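Local coordinates for possible adenyl cyclase-associated protein (PDB 2B0R), which probably sequesters monomeric actin, being a cyclase-associated protein whose C-terminal domain folds as a parallel beta-helix, at residues A[35-39]-A[97-101]; A[85-90]-A[104-108]; A[107-113]-A[127-131]; A[113-119]-A[132-138]. One frame throughout, in Å; residues are numbered along the deposited sequence.

Contact 1. Residues A[35-39]-A[97-101]; sequences RQVVT and ENCVG
Val100 lays its CG2 methyl over one face of the Arg35 guanidinium, 3.7 Å above the plane and over the centre of the group. The side chains meet at about a right angle, so the arginine's flat end rests on the branched valine instead of running beside it. With CG anti to its backbone N (chi1 167°), the Arg35 chain reaches out extended and bends at chi3, which brings the guanidinium over the Val100 methyl. One face is thus covered by a methyl while NH1, at the rim, makes a salt bridge with Asp119. At the edge of the same group lies the Asn98 amide, nearly coplanar with it, although the modelled approach is too tight for a bond to be assigned. The same Val100 methyl also meets Val37, the two CG2 atoms of Val37 and Val100 lying 3.5 Å apart. Asn98, in the left-handed backbone region (phi 57°), turns a corner within strand 93-100, before Cys99 and Val100, a conformation that asparagine accepts readily. No hydrogen bond joins the two segments; instead Gln81 takes up Arg35 O and Val37 N. The chemistry is thus that of an extended N-terminal arm laid on the coil corners: valine methyls supply dispersion contact, while charge and hydrogen bonding come from neighbouring coils.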
loop_
_atom_site.group_PDB
_atom_site.type_symbol
_atom_site.label_atom_id
_atom_site.label_comp_id
_atom_site.label_asym_id
_atom_site.label_seq_id
_atom_site.Cartn_x
_atom_site.Cartn_y
_atom_site.Cartn_z
ATOM N N ARG A 35 1.079 2.174 18.441
ATOM C CA ARG A 35 2.519 2.335 18.003
ATOM C C ARG A 35 3.146 3.672 18.437
ATOM O O ARG A 35 2.617 4.738 18.132
ATOM C CB ARG A 35 2.662 2.167 16.478
ATOM C CG ARG A 35 4.038 2.633 15.926
ATOM C CD ARG A 35 3.975 3.046 14.448
ATOM N NE ARG A 35 4.788 4.240 14.231
ATOM C CZ ARG A 35 4.843 4.942 13.100
ATOM N NH1 ARG A 35 4.132 4.603 12.030
ATOM N NH2 ARG A 35 5.624 5.991 13.047
ATOM N N GLN A 36 4.292 3.593 19.115
ATOM C CA GLN A 36 4.907 4.758 19.797
ATOM C C GLN A 36 6.033 5.428 18.989
ATOM O O GLN A 36 7.020 4.793 18.597
ATOM C CB GLN A 36 5.392 4.394 21.223
ATOM C CG GLN A 36 4.350 3.673 22.114
ATOM C CD GLN A 36 3.036 4.443 22.252
ATOM O OE1 GLN A 36 2.955 5.453 22.967
ATOM N NE2 GLN A 36 1.995 3.964 21.564
ATOM N N VAL A 37 5.877 6.723 18.753
ATOM C CA VAL A 37 6.771 7.425 17.852
ATOM C C VAL A 37 8.137 7.621 18.491
ATOM O O VAL A 37 8.235 8.018 19.665
ATOM C CB VAL A 37 6.135 8.757 17.360
ATOM C CG1 VAL A 37 7.165 9.863 17.205
ATOM C CG2 VAL A 37 5.429 8.518 16.060
ATOM N N VAL A 38 9.182 7.304 17.724
ATOM C CA VAL A 38 10.562 7.577 18.133
ATOM C C VAL A 38 10.837 9.082 17.934
ATOM O O VAL A 38 11.054 9.536 16.790
ATOM C CB VAL A 38 11.606 6.686 17.323
ATOM C CG1 VAL A 38 13.051 7.195 17.486
ATOM C CG2 VAL A 38 11.498 5.190 17.724
ATOM N N THR A 39 10.826 9.846 19.037
ATOM C CA THR A 39 11.069 11.308 18.997
ATOM C C THR A 39 12.506 11.634 18.662
ATOM O O THR A 39 13.335 10.723 18.477
ATOM C CB THR A 39 10.734 11.967 20.317
ATOM O OG1 THR A 39 11.306 11.196 21.383
ATOM C CG2 THR A 39 9.215 12.048 20.497
ATOM N N GLU A 97 5.259 13.820 8.407
ATOM C CA GLU A 97 5.902 12.507 8.494
ATOM C C GLU A 97 5.952 11.921 9.898
ATOM O O GLU A 97 6.202 12.641 10.896
ATOM C CB GLU A 97 7.308 12.520 7.929
ATOM C CG GLU A 97 7.824 11.100 7.822
ATOM C CD GLU A 97 9.246 10.982 7.369
ATOM O OE1 GLU A 97 9.934 12.016 7.175
ATOM O OE2 GLU A 97 9.681 9.817 7.209
ATOM N N ASN A 98 5.706 10.608 9.960
ATOM C CA ASN A 98 5.898 9.839 11.169
ATOM C C ASN A 98 5.073 10.421 12.318
ATOM O O ASN A 98 5.606 10.807 13.356
ATOM C CB ASN A 98 7.403 9.791 11.515
ATOM C CG ASN A 98 7.713 8.815 12.635
ATOM O OD1 ASN A 98 6.893 7.960 12.962
ATOM N ND2 ASN A 98 8.896 8.953 13.244
ATOM N N CYS A 99 3.774 10.517 12.120
ATOM C CA CYS A 99 2.930 11.050 13.152
ATOM C C CYS A 99 1.849 10.038 13.466
ATOM O O CYS A 99 1.418 9.287 12.570
ATOM C CB CYS A 99 2.357 12.405 12.728
ATOM S SG CYS A 99 3.617 13.700 12.658
ATOM N N VAL A 100 1.429 9.972 14.731
ATOM C CA VAL A 100 0.529 8.914 15.137
ATOM C C VAL A 100 -0.593 9.412 16.018
ATOM O O VAL A 100 -0.369 10.064 17.015
ATOM C CB VAL A 100 1.289 7.737 15.804
ATOM C CG1 VAL A 100 0.323 6.568 16.111
ATOM C CG2 VAL A 100 2.404 7.219 14.876
ATOM N N GLY A 101 -1.818 9.090 15.633
ATOM C CA GLY A 101 -2.992 9.583 16.333
ATOM C C GLY A 101 -2.897 11.076 16.504
ATOM O O GLY A 101 -2.980 11.581 17.630
#

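Contact 2. Residues A[85-90]-A[104-108]; sequences IIVEQK and FLVNG
Ile85 and Phe104 stand side by side as a pair in a parallel strand ladder, followed by Ile86 with Leu105; strands 85-87 and 104-106 run 4.7 Å apart at 8°. Two straight backbone bonds hold the register: Leu105 N to Ile85 O at 2.8 Å, and Val87 N to Leu105 O at 2.9 Å. The next one, from Asn107 N to Val87 O, is weak, which marks the place where the strands give way to turns. Beyond them a side chain takes over the pairing. A chi1 of -174° swings the Asn107 amide away from its own N and across to the neighbouring turn, where ND2 donates to Glu88 O at 3.0 Å; the donor lies in the carbonyl plane. Asparagine suits this place because its short amide can reach a backbone oxygen of that turn.

Apolar contacts divide between two faces. On that of Ile85, Phe104 and Val106, Ile85 CB lies 3.7 Å from Phe104 CD2, and Phe104 also packs on Leu123 and Ile96 of the interior. On the other, partly exposed face, Ile86 CG2 and Leu105 CD2 are neighbours at 4.2 Å.

Of a different kind is the contact of Lys90, whose aliphatic stem lies along the Gly108 backbone, its CG 3.4 Å from Gly108 O. Parallel strands stacked in register on successive coils, with apolar side chains turned inward, are characteristic of the parallel beta-helix.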
loop_
_atom_site.group_PDB
_atom_site.type_symbol
_atom_site.label_atom_id
_atom_site.label_comp_id
_atom_site.label_asym_id
_atom_site.label_seq_id
_atom_site.Cartn_x
_atom_site.Cartn_y
_atom_site.Cartn_z
ATOM N N ILE A 85 -2.627 19.750 15.930
ATOM C CA ILE A 85 -1.819 20.815 15.306
ATOM C C ILE A 85 -2.701 21.679 14.385
ATOM O O ILE A 85 -3.601 21.164 13.705
ATOM C CB ILE A 85 -0.622 20.259 14.525
ATOM C CG1 ILE A 85 0.373 19.573 15.474
ATOM C CG2 ILE A 85 0.073 21.363 13.748
ATOM C CD1 ILE A 85 0.065 18.110 15.734
ATOM N N ILE A 86 -2.450 22.984 14.396
ATOM C CA ILE A 86 -3.293 23.943 13.723
ATOM C C ILE A 86 -2.422 24.900 12.988
ATOM O O ILE A 86 -1.583 25.581 13.591
ATOM C CB ILE A 86 -4.139 24.769 14.710
ATOM C CG1 ILE A 86 -4.994 23.863 15.604
ATOM C CG2 ILE A 86 -5.043 25.742 13.969
ATOM C CD1 ILE A 86 -5.852 24.632 16.672
ATOM N N VAL A 87 -2.632 24.971 11.680
ATOM C CA VAL A 87 -1.916 25.924 10.837
ATOM C C VAL A 87 -2.905 26.999 10.387
ATOM O O VAL A 87 -3.908 26.710 9.742
ATOM C CB VAL A 87 -1.199 25.193 9.649
ATOM C CG1 VAL A 87 -0.496 26.161 8.747
ATOM C CG2 VAL A 87 -0.197 24.213 10.198
ATOM N N GLU A 88 -2.660 28.239 10.775
ATOM C CA GLU A 88 -3.643 29.290 10.521
ATOM C C GLU A 88 -3.573 29.828 9.104
ATOM O O GLU A 88 -4.598 30.034 8.464
ATOM C CB GLU A 88 -3.519 30.409 11.540
ATOM C CG GLU A 88 -3.932 29.948 12.922
ATOM C CD GLU A 88 -4.409 31.071 13.868
ATOM O OE1 GLU A 88 -3.964 32.250 13.742
ATOM O OE2 GLU A 88 -5.221 30.731 14.755
ATOM N N GLN A 89 -2.364 30.055 8.614
ATOM C CA GLN A 89 -2.209 30.644 7.312
ATOM C C GLN A 89 -2.224 29.600 6.214
ATOM O O GLN A 89 -1.843 28.432 6.416
ATOM C CB GLN A 89 -0.905 31.440 7.235
ATOM C CG GLN A 89 -0.728 32.507 8.302
ATOM C CD GLN A 89 -1.858 33.494 8.347
ATOM O OE1 GLN A 89 -2.275 34.025 7.327
ATOM N NE2 GLN A 89 -2.362 33.744 9.533
ATOM N N LYS A 90 -2.692 30.033 5.047
ATOM C CA LYS A 90 -2.417 29.338 3.806
ATOM C C LYS A 90 -0.920 29.440 3.551
ATOM O O LYS A 90 -0.320 30.523 3.624
ATOM C CB LYS A 90 -3.222 29.934 2.646
ATOM C CG LYS A 90 -3.268 29.059 1.411
ATOM C CD LYS A 90 -4.357 29.486 0.466
ATOM C CE LYS A 90 -4.204 28.815 -0.872
ATOM N NZ LYS A 90 -5.204 29.326 -1.884
ATOM N N PHE A 104 -4.972 17.394 12.567
ATOM C CA PHE A 104 -4.449 18.602 11.959
ATOM C C PHE A 104 -5.604 19.449 11.489
ATOM O O PHE A 104 -6.506 18.939 10.820
ATOM C CB PHE A 104 -3.523 18.270 10.771
ATOM C CG PHE A 104 -2.335 17.428 11.144
ATOM C CD1 PHE A 104 -2.388 16.036 11.049
ATOM C CD2 PHE A 104 -1.172 18.011 11.588
ATOM C CE1 PHE A 104 -1.289 15.256 11.402
ATOM C CE2 PHE A 104 -0.090 17.246 11.946
ATOM C CZ PHE A 104 -0.146 15.869 11.855
ATOM N N LEU A 105 -5.593 20.734 11.830
ATOM C CA LEU A 105 -6.503 21.667 11.205
ATOM C C LEU A 105 -5.663 22.602 10.415
ATOM O O LEU A 105 -4.697 23.144 10.925
ATOM C CB LEU A 105 -7.338 22.428 12.233
ATOM C CG LEU A 105 -8.477 23.321 11.691
ATOM C CD1 LEU A 105 -9.742 22.532 11.389
ATOM C CD2 LEU A 105 -8.813 24.439 12.690
ATOM N N VAL A 106 -6.007 22.774 9.145
ATOM C CA VAL A 106 -5.237 23.647 8.256
ATOM C C VAL A 106 -6.141 24.582 7.482
ATOM O O VAL A 106 -7.339 24.317 7.278
ATOM C CB VAL A 106 -4.320 22.851 7.266
ATOM C CG1 VAL A 106 -3.365 21.917 8.009
ATOM C CG2 VAL A 106 -5.128 22.101 6.236
ATOM N N ASN A 107 -5.573 25.700 7.073
ATOM C CA ASN A 107 -6.265 26.623 6.199
ATOM C C ASN A 107 -6.344 26.025 4.767
ATOM O O ASN A 107 -7.355 25.406 4.374
ATOM C CB ASN A 107 -5.537 27.952 6.212
ATOM C CG ASN A 107 -6.265 29.019 5.454
ATOM O OD1 ASN A 107 -7.112 28.744 4.611
ATOM N ND2 ASN A 107 -5.922 30.249 5.728
ATOM N N GLY A 108 -5.282 26.216 4.003
ATOM C CA GLY A 108 -5.126 25.514 2.759
ATOM C C GLY A 108 -3.699 25.562 2.286
ATOM O O GLY A 108 -2.823 26.075 2.980
#

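Contact 3. Residues A[107-113]-A[127-131]; sequences NGVISSI and GIVPT
Ile113 crosses Val129 at about a right angle, and its chain can be followed inward. From CB, which carries the side chain off the strand, CG1 leaves anti to the carbonyl carbon (chi1 -64°) and comes within 4.2 Å of Val129 CG1. The terminal CD1 then rests against both valine methyls, 3.7 Å from Val129 CG1 and 3.8 Å from Val129 CG2. Isoleucine fits because its longer branch reaches Val129 on the neighbouring coil, while the compact, beta-branched valine offers a forked surface to receive it. Val109 adds its CG2 to the same cluster, 3.7 Å from Val129 CG1, and also borders the Pro130 ring.

Backbone bonds fasten the segments at both ends. Gly127 N donates to Asn107 O at 2.7 Å, with the donor tilted 34° from the carbonyl plane. Ile113 N reaches Thr131 O at 3.0 Å, where Ser112 and Thr131 pair as a parallel bridge and Ser112 CB lies against the Thr131 methyl. Between these ends the pairing is irregular: Thr131 N to Ser111 O is weak, and Pro130, which has no N-H to give, places its ring beside the carbonyls of residues 109 to 111. Gly108 and Gly127 bring the two chains together without side chains in the way.

The contact lies where the turns after strands 102-106 and 121-125 lead into strands 112-116 and 131-135. Ile94 and Ile96 of strand 93-100 touch Ile113, as does Leu123 of the facing sheet.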
loop_
_atom_site.group_PDB
_atom_site.type_symbol
_atom_site.label_atom_id
_atom_site.label_comp_id
_atom_site.label_asym_id
_atom_site.label_seq_id
_atom_site.Cartn_x
_atom_site.Cartn_y
_atom_site.Cartn_z
ATOM N N ASN A 107 -5.573 25.700 7.073
ATOM C CA ASN A 107 -6.265 26.623 6.199
ATOM C C ASN A 107 -6.344 26.025 4.767
ATOM O O ASN A 107 -7.355 25.406 4.374
ATOM C CB ASN A 107 -5.537 27.952 6.212
ATOM C CG ASN A 107 -6.265 29.019 5.454
ATOM O OD1 ASN A 107 -7.112 28.744 4.611
ATOM N ND2 ASN A 107 -5.922 30.249 5.728
ATOM N N GLY A 108 -5.282 26.216 4.003
ATOM C CA GLY A 108 -5.126 25.514 2.759
ATOM C C GLY A 108 -3.699 25.562 2.286
ATOM O O GLY A 108 -2.823 26.075 2.980
ATOM N N VAL A 109 -3.463 25.032 1.088
ATOM C CA VAL A 109 -2.124 25.101 0.463
ATOM C C VAL A 109 -2.158 25.514 -1.017
ATOM O O VAL A 109 -3.131 25.319 -1.711
ATOM C CB VAL A 109 -1.352 23.768 0.634
ATOM C CG1 VAL A 109 -1.169 23.459 2.111
ATOM C CG2 VAL A 109 -2.089 22.644 0.001
ATOM N N ILE A 110 -1.082 26.114 -1.482
ATOM C CA ILE A 110 -0.921 26.419 -2.877
ATOM C C ILE A 110 -0.855 25.107 -3.666
ATOM O O ILE A 110 -1.542 24.929 -4.682
ATOM C CB ILE A 110 0.356 27.301 -3.112
ATOM C CG1 ILE A 110 0.156 28.716 -2.523
ATOM C CG2 ILE A 110 0.749 27.360 -4.634
ATOM C CD1 ILE A 110 -0.927 29.537 -3.255
ATOM N N SER A 111 -0.058 24.163 -3.198
ATOM C CA SER A 111 0.071 22.940 -3.985
ATOM C C SER A 111 -0.435 21.724 -3.240
ATOM O O SER A 111 -1.578 21.286 -3.464
ATOM C CB SER A 111 1.497 22.762 -4.522
ATOM O OG SER A 111 2.417 23.013 -3.489
ATOM N N SER A 112 0.363 21.179 -2.331
ATOM C CA SER A 112 -0.026 19.899 -1.788
ATOM C C SER A 112 0.240 19.673 -0.293
ATOM O O SER A 112 1.035 20.373 0.324
ATOM C CB SER A 112 0.646 18.804 -2.610
ATOM O OG SER A 112 2.002 18.739 -2.243
ATOM N N ILE A 113 -0.444 18.683 0.276
ATOM C CA ILE A 113 -0.050 18.162 1.573
ATOM C C ILE A 113 0.413 16.747 1.379
ATOM O O ILE A 113 -0.255 15.927 0.739
ATOM C CB ILE A 113 -1.203 18.200 2.608
ATOM C CG1 ILE A 113 -1.609 19.656 2.881
ATOM C CG2 ILE A 113 -0.787 17.444 3.916
ATOM C CD1 ILE A 113 -2.959 19.789 3.425
ATOM N N GLY A 127 -9.999 25.817 4.001
ATOM C CA GLY A 127 -9.854 26.468 2.692
ATOM C C GLY A 127 -9.597 25.508 1.535
ATOM O O GLY A 127 -10.226 24.446 1.439
ATOM N N ILE A 128 -8.677 25.891 0.653
ATOM C CA ILE A 128 -8.352 25.071 -0.498
ATOM C C ILE A 128 -7.094 24.203 -0.284
ATOM O O ILE A 128 -6.031 24.688 0.135
ATOM C CB ILE A 128 -8.176 25.917 -1.820
ATOM C CG1 ILE A 128 -9.186 27.068 -1.901
ATOM C CG2 ILE A 128 -8.305 25.001 -3.065
ATOM C CD1 ILE A 128 -8.859 28.185 -3.043
ATOM N N VAL A 129 -7.235 22.915 -0.586
ATOM C CA VAL A 129 -6.084 22.012 -0.708
ATOM C C VAL A 129 -6.192 21.300 -2.049
ATOM O O VAL A 129 -7.012 20.419 -2.205
ATOM C CB VAL A 129 -5.978 20.999 0.468
ATOM C CG1 VAL A 129 -4.803 20.071 0.237
ATOM C CG2 VAL A 129 -5.808 21.722 1.833
ATOM N N PRO A 130 -5.415 21.742 -3.053
ATOM C CA PRO A 130 -5.542 21.138 -4.408
ATOM C C PRO A 130 -5.254 19.616 -4.450
ATOM O O PRO A 130 -6.049 18.845 -5.037
ATOM C CB PRO A 130 -4.518 21.913 -5.252
ATOM C CG PRO A 130 -4.278 23.206 -4.488
ATOM C CD PRO A 130 -4.437 22.849 -3.016
ATOM N N THR A 131 -4.181 19.208 -3.762
ATOM C CA THR A 131 -3.599 17.878 -3.864
ATOM C C THR A 131 -3.224 17.360 -2.488
ATOM O O THR A 131 -2.589 18.082 -1.692
ATOM C CB THR A 131 -2.259 17.983 -4.712
ATOM O OG1 THR A 131 -2.590 18.293 -6.053
ATOM C CG2 THR A 131 -1.446 16.723 -4.694
#

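Contact 4. Residues A[113-119]-A[132-138]; sequences IEIVNCD and ISLDKSN
Strands 113-116 and 132-135 run parallel, 4.8 Å apart at 8°, joined by an unbroken alternation of backbone bonds such as Ile115 N to Ser133 O (2.7 Å) and Asp135 N to Ile115 O (3.0 Å). On the inward face, Ile115 and Leu134 lie side by side, and Leu134 CD2 touches both CB and CD1 of Ile115, each at 3.7 Å; Ile113 and Ile132 continue this apolar row. The opposite face carries Glu114, Ser133, Val116 and Asp135, groups fit for a partly exposed surface. There Val116 CG1 lies 3.7 Å from Asp135 OD1, the carboxylate's other oxygen being bonded to Ser156.

At the corner both chains pass through the left-handed region, at Asn117 and Lys136, and Ser137 repairs the pairing. Its OG, placed anti to the carbonyl carbon (chi1 -70°), accepts Cys118 N at 2.8 Å and itself donates to Asp135 O, from above the carbonyl plane; that oxygen also receives Asn117 N. Past the corner, Asn138 ND2 gives a straight bond to Asp119 OD2 (2.6 Å) on its syn lone pair. Carboxylate and amide are nearly coplanar, the two side chains pointing the same way. Asp119 OD1 is engaged by the N-terminal arm, and Asn138 OD1 takes Ser159, so the amide is held at both ends.

A serine hydroxyl acting as donor and acceptor serves the buried Cys118 N at the corner, where main-chain bonding falters, and the paired partners of Asp119 probably stabilise its negative charge.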
loop_
_atom_site.group_PDB
_atom_site.type_symbol
_atom_site.label_atom_id
_atom_site.label_comp_id
_atom_site.label_asym_id
_atom_site.label_seq_id
_atom_site.Cartn_x
_atom_site.Cartn_y
_atom_site.Cartn_z
ATOM N N ILE A 113 -0.444 18.683 0.276
ATOM C CA ILE A 113 -0.050 18.162 1.573
ATOM C C ILE A 113 0.413 16.747 1.379
ATOM O O ILE A 113 -0.255 15.927 0.739
ATOM C CB ILE A 113 -1.203 18.200 2.608
ATOM C CG1 ILE A 113 -1.609 19.656 2.881
ATOM C CG2 ILE A 113 -0.787 17.444 3.916
ATOM C CD1 ILE A 113 -2.959 19.789 3.425
ATOM N N GLU A 114 1.559 16.465 1.938
ATOM C CA GLU A 114 2.203 15.215 1.757
ATOM C C GLU A 114 2.190 14.491 3.087
ATOM O O GLU A 114 2.698 15.013 4.118
ATOM C CB GLU A 114 3.628 15.488 1.326
ATOM C CG GLU A 114 4.325 14.373 0.588
ATOM C CD GLU A 114 5.602 14.883 -0.096
ATOM O OE1 GLU A 114 6.606 14.128 -0.119
ATOM O OE2 GLU A 114 5.599 16.052 -0.592
ATOM N N ILE A 115 1.605 13.298 3.084
ATOM C CA ILE A 115 1.550 12.492 4.305
ATOM C C ILE A 115 2.361 11.204 4.101
ATOM O O ILE A 115 2.092 10.429 3.197
ATOM C CB ILE A 115 0.068 12.276 4.794
ATOM C CG1 ILE A 115 -0.657 13.635 4.836
ATOM C CG2 ILE A 115 0.056 11.612 6.150
ATOM C CD1 ILE A 115 -2.038 13.641 5.410
ATOM N N VAL A 116 3.382 11.019 4.911
ATOM C CA VAL A 116 4.267 9.855 4.766
ATOM C C VAL A 116 4.490 9.119 6.083
ATOM O O VAL A 116 4.849 9.734 7.111
ATOM C CB VAL A 116 5.673 10.246 4.246
ATOM C CG1 VAL A 116 6.457 8.981 3.875
ATOM C CG2 VAL A 116 5.565 11.144 3.070
ATOM N N ASN A 117 4.315 7.801 6.043
ATOM C CA ASN A 117 4.570 6.953 7.214
ATOM C C ASN A 117 3.795 7.459 8.432
ATOM O O ASN A 117 4.389 7.707 9.505
ATOM C CB ASN A 117 6.073 6.909 7.528
ATOM C CG ASN A 117 6.465 5.682 8.313
ATOM O OD1 ASN A 117 6.798 5.762 9.504
ATOM N ND2 ASN A 117 6.434 4.524 7.649
ATOM N N CYS A 118 2.482 7.646 8.273
ATOM C CA CYS A 118 1.689 8.091 9.389
ATOM C C CYS A 118 0.601 7.096 9.736
ATOM O O CYS A 118 0.137 6.356 8.873
ATOM C CB CYS A 118 1.073 9.453 9.093
ATOM S SG CYS A 118 2.233 10.749 9.164
ATOM N N ASP A 119 0.176 7.101 10.994
ATOM C CA ASP A 119 -0.907 6.238 11.419
ATOM C C ASP A 119 -1.892 7.023 12.254
ATOM O O ASP A 119 -1.499 7.898 13.027
ATOM C CB ASP A 119 -0.378 5.011 12.181
ATOM C CG ASP A 119 0.411 4.068 11.289
ATOM O OD1 ASP A 119 1.664 4.034 11.371
ATOM O OD2 ASP A 119 -0.236 3.378 10.469
ATOM N N ILE A 132 -3.564 16.111 -2.210
ATOM C CA ILE A 132 -3.011 15.409 -1.042
ATOM C C ILE A 132 -2.381 14.078 -1.446
ATOM O O ILE A 132 -2.914 13.333 -2.278
ATOM C CB ILE A 132 -4.074 15.091 0.040
ATOM C CG1 ILE A 132 -4.725 16.364 0.565
ATOM C CG2 ILE A 132 -3.444 14.248 1.216
ATOM C CD1 ILE A 132 -5.949 16.075 1.476
ATOM N N SER A 133 -1.262 13.759 -0.817
ATOM C CA SER A 133 -0.600 12.516 -1.117
ATOM C C SER A 133 -0.376 11.694 0.140
ATOM O O SER A 133 0.148 12.192 1.154
ATOM C CB SER A 133 0.694 12.784 -1.921
ATOM O OG SER A 133 1.774 12.094 -1.360
ATOM N N LEU A 134 -0.806 10.438 0.073
ATOM C CA LEU A 134 -0.686 9.506 1.194
ATOM C C LEU A 134 0.159 8.330 0.801
ATOM O O LEU A 134 -0.157 7.618 -0.150
ATOM C CB LEU A 134 -2.053 8.971 1.615
ATOM C CG LEU A 134 -3.207 9.912 1.897
ATOM C CD1 LEU A 134 -4.367 9.087 2.362
ATOM C CD2 LEU A 134 -2.846 10.937 2.942
ATOM N N ASP A 135 1.212 8.103 1.557
ATOM C CA ASP A 135 2.147 7.055 1.249
ATOM C C ASP A 135 2.553 6.301 2.528
ATOM O O ASP A 135 2.952 6.927 3.524
ATOM C CB ASP A 135 3.361 7.658 0.515
ATOM C CG ASP A 135 4.495 6.663 0.358
ATOM O OD1 ASP A 135 5.538 6.840 1.027
ATOM O OD2 ASP A 135 4.334 5.686 -0.407
ATOM N N LYS A 136 2.427 4.969 2.511
ATOM C CA LYS A 136 2.713 4.124 3.703
ATOM C C LYS A 136 2.031 4.644 4.970
ATOM O O LYS A 136 2.685 4.881 5.986
ATOM C CB LYS A 136 4.222 3.995 3.968
ATOM C CG LYS A 136 5.020 3.356 2.854
ATOM C CD LYS A 136 6.499 3.431 3.167
ATOM C CE LYS A 136 7.323 3.012 1.978
ATOM N NZ LYS A 136 8.373 4.039 1.657
ATOM N N SER A 137 0.725 4.821 4.913
ATOM C CA SER A 137 0.040 5.388 6.037
ATOM C C SER A 137 -1.262 4.646 6.290
ATOM O O SER A 137 -1.819 4.052 5.364
ATOM C CB SER A 137 -0.199 6.898 5.796
ATOM O OG SER A 137 1.015 7.654 5.855
ATOM N N ASN A 138 -1.766 4.685 7.534
ATOM C CA ASN A 138 -3.004 3.928 7.870
ATOM C C ASN A 138 -4.012 4.662 8.756
ATOM O O ASN A 138 -3.629 5.394 9.677
ATOM C CB ASN A 138 -2.650 2.562 8.474
ATOM C CG ASN A 138 -1.517 1.869 7.717
ATOM O OD1 ASN A 138 -1.722 1.314 6.625
ATOM N ND2 ASN A 138 -0.314 1.923 8.280
#

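Contact 1 is a surface contact, and contacts 2, 3 and 4 are partly buried pairings between successive coils. Contacts 3 and 4 hold the same elements, strands 112-116 and 131-135, from their opposite ends and share Ile113; contact 2 pairs strands of the facing sheet and meets contact 3 at Asn107 and Gly108. Backbone bonding is regular in contacts 2 and 4, irregular in the turns of contact 3 and absent from contact 1, whose arm lies across the coils. Contacts 1 and 4 are tied by the salt bridge between Arg35 and Asp119. Methyl packing dominates inside, whereas polar groups lie on the outer face and at the corners.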